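Side-chain contact in methyltransferase WBDD (Escherichia coli, PDB 4AZS), which is a bifunctional kinase and methyltransferase that regulates the chain length of the O antigen in Escherichia coli O9a: residues A[438-443]-A[466-471]. Sequence-based numbering, arbitrary orientation.
Sequences WLYAVW and PSAEQQ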
loop_
_atom_site.group_PDB
_atom_site.type_symbol
_atom_site.label_atom_id
_atom_site.label_comp_id
_atom_site.label_asym_id
_atom_site.label_seq_id
_atom_site.Cartn_x
_atom_site.Cartn_y
_atom_site.Cartn_z
ATOM N N TRP A 438 -55.133 25.215 -49.921
ATOM C CA TRP A 438 -53.963 25.679 -50.684
ATOM C C TRP A 438 -53.082 24.529 -51.100
ATOM O O TRP A 438 -52.778 24.338 -52.301
ATOM C CB TRP A 438 -53.198 26.664 -49.800
ATOM C CG TRP A 438 -51.843 27.057 -50.267
ATOM C CD1 TRP A 438 -51.450 27.434 -51.531
ATOM C CD2 TRP A 438 -50.648 27.191 -49.444
ATOM N NE1 TRP A 438 -50.119 27.752 -51.547
ATOM C CE2 TRP A 438 -49.589 27.631 -50.335
ATOM C CE3 TRP A 438 -50.366 27.003 -48.094
ATOM C CZ2 TRP A 438 -48.297 27.856 -49.887
ATOM C CZ3 TRP A 438 -49.056 27.227 -47.646
ATOM C CH2 TRP A 438 -48.050 27.643 -48.527
ATOM N N LEU A 439 -52.743 23.705 -50.128
ATOM C CA LEU A 439 -51.899 22.553 -50.374
ATOM C C LEU A 439 -52.598 21.552 -51.281
ATOM O O LEU A 439 -51.969 20.975 -52.175
ATOM C CB LEU A 439 -51.518 21.881 -49.039
ATOM C CG LEU A 439 -51.403 20.350 -48.989
ATOM C CD1 LEU A 439 -50.129 19.899 -49.684
ATOM C CD2 LEU A 439 -51.408 19.792 -47.556
ATOM N N TYR A 440 -53.897 21.365 -51.068
ATOM C CA TYR A 440 -54.624 20.431 -51.891
ATOM C C TYR A 440 -54.571 20.937 -53.325
ATOM O O TYR A 440 -54.394 20.154 -54.229
ATOM C CB TYR A 440 -56.065 20.213 -51.397
ATOM C CG TYR A 440 -56.850 19.269 -52.257
ATOM C CD1 TYR A 440 -57.528 19.741 -53.343
ATOM C CD2 TYR A 440 -56.901 17.896 -51.995
ATOM C CE1 TYR A 440 -58.256 18.906 -54.169
ATOM C CE2 TYR A 440 -57.617 17.040 -52.835
ATOM C CZ TYR A 440 -58.282 17.566 -53.921
ATOM O OH TYR A 440 -59.009 16.795 -54.813
ATOM N N ALA A 441 -54.692 22.244 -53.544
ATOM C CA ALA A 441 -54.684 22.746 -54.923
ATOM C C ALA A 441 -53.350 22.494 -55.545
ATOM O O ALA A 441 -53.259 22.178 -56.707
ATOM C CB ALA A 441 -55.030 24.232 -55.002
ATOM N N VAL A 442 -52.289 22.616 -54.774
ATOM C CA VAL A 442 -50.985 22.465 -55.355
ATOM C C VAL A 442 -50.819 21.038 -55.788
ATOM O O VAL A 442 -50.265 20.766 -56.874
ATOM C CB VAL A 442 -49.850 22.798 -54.383
ATOM C CG1 VAL A 442 -48.511 22.437 -55.008
ATOM C CG2 VAL A 442 -49.883 24.252 -53.995
ATOM N N TRP A 443 -51.286 20.127 -54.943
ATOM C CA TRP A 443 -51.172 18.709 -55.219
ATOM C C TRP A 443 -51.935 18.259 -56.426
ATOM O O TRP A 443 -51.579 17.270 -56.993
ATOM C CB TRP A 443 -51.536 17.856 -53.999
ATOM C CG TRP A 443 -50.313 17.575 -53.164
ATOM C CD1 TRP A 443 -49.649 18.461 -52.306
ATOM C CD2 TRP A 443 -49.520 16.339 -53.117
ATOM N NE1 TRP A 443 -48.549 17.869 -51.728
ATOM C CE2 TRP A 443 -48.414 16.594 -52.164
ATOM C CE3 TRP A 443 -49.613 15.098 -53.725
ATOM C CZ2 TRP A 443 -47.464 15.635 -51.869
ATOM C CZ3 TRP A 443 -48.648 14.139 -53.412
ATOM C CH2 TRP A 443 -47.605 14.403 -52.500
ATOM N N PRO A 466 -61.242 25.563 -53.532
ATOM C CA PRO A 466 -62.218 24.582 -53.004
ATOM C C PRO A 466 -61.757 23.883 -51.704
ATOM O O PRO A 466 -60.554 23.771 -51.402
ATOM C CB PRO A 466 -62.356 23.556 -54.156
ATOM C CG PRO A 466 -61.808 24.241 -55.374
ATOM C CD PRO A 466 -60.748 25.206 -54.865
ATOM N N SER A 467 -62.725 23.441 -50.941
ATOM C CA SER A 467 -62.460 22.837 -49.652
ATOM C C SER A 467 -61.890 21.406 -49.765
ATOM O O SER A 467 -62.595 20.492 -50.234
ATOM C CB SER A 467 -63.733 22.826 -48.844
ATOM O OG SER A 467 -63.511 22.046 -47.673
ATOM N N ALA A 468 -60.640 21.210 -49.338
ATOM C CA ALA A 468 -60.011 19.869 -49.376
ATOM C C ALA A 468 -60.804 18.782 -48.642
ATOM O O ALA A 468 -60.888 17.657 -49.089
ATOM C CB ALA A 468 -58.604 19.919 -48.818
ATOM N N GLU A 469 -61.425 19.110 -47.536
ATOM C CA GLU A 469 -62.087 18.088 -46.774
ATOM C C GLU A 469 -63.333 17.530 -47.480
ATOM O O GLU A 469 -63.885 16.498 -47.069
ATOM C CB GLU A 469 -62.414 18.645 -45.404
ATOM C CG GLU A 469 -63.389 19.802 -45.432
ATOM C CD GLU A 469 -64.094 20.038 -44.094
ATOM O OE1 GLU A 469 -63.409 20.044 -43.046
ATOM O OE2 GLU A 469 -65.332 20.241 -44.106
ATOM N N GLN A 470 -63.777 18.210 -48.546
ATOM C CA GLN A 470 -64.939 17.791 -49.297
ATOM C C GLN A 470 -64.526 16.827 -50.411
ATOM O O GLN A 470 -65.374 16.324 -51.180
ATOM C CB GLN A 470 -65.648 19.017 -49.915
ATOM C CG GLN A 470 -66.423 19.919 -48.946
ATOM C CD GLN A 470 -67.087 21.093 -49.724
ATOM O OE1 GLN A 470 -66.905 21.233 -50.940
ATOM N NE2 GLN A 470 -67.808 21.931 -49.034
ATOM N N GLN A 471 -63.223 16.620 -50.539
ATOM C CA GLN A 471 -62.698 15.776 -51.601
ATOM C C GLN A 471 -62.179 14.499 -50.975
ATOM O O GLN A 471 -61.975 14.430 -49.747
ATOM C CB GLN A 471 -61.567 16.462 -52.408
ATOM C CG GLN A 471 -61.667 17.972 -52.729
ATOM C CD GLN A 471 -62.860 18.411 -53.569
ATOM O OE1 GLN A 471 -63.315 17.701 -54.470
ATOM N NE2 GLN A 471 -63.367 19.627 -53.282
#
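The backbone oxygen of Ser-467 takes two N-H groups, one of them from Gln-471, the residue that touches the hydroxyl end of Tyr-440. NE2 of Gln-471 is 3.3 Å from Ser-467 O, with an N-H...O angle of 149°. It sits above the carbonyl plane, not on a lone pair. Gln-470 N is 3.1 Å from Ser-467 O and comes from the opposite face of that plane. The side chain of Gln-471 folds back past the 3-10 segment 468-470 to the carbonyl of Ser-467, just before it. CB and CG stay against the tyrosine, while the bend at chi2 (-61°) turns the amide back to Ser-467.

The two segments meet by van der Waals contact. Gln-471 crosses Tyr-440 at about a right angle. Its CG lies 3.6 Å from Tyr-440 CZ, approaching the ring obliquely. Its CB is 3.5 Å from Tyr-440 OH. At the root of the ring, Ala-468 CB meets Tyr-440 CB at 3.6 Å. The tyrosine is thus met along its length, by the alanine methyl near the helix and by the glutamine near the hydroxyl. Tyr-440 CG is anti to the backbone N (chi1 179°), which carries the ring out to Gln-471.

OD1 of Asn-437 accepts a hydrogen bond from the backbone N of Ala-468, a polar link beside the Tyr-440 contact. The contact lies at the surface, its centre about 46 Å from that of the chain, in the helical C-terminal part. It joins helix 435-443 to the loop between helices 452-460 and 475-485, and Tyr-440 also touches Glu-476 of helix 475-485.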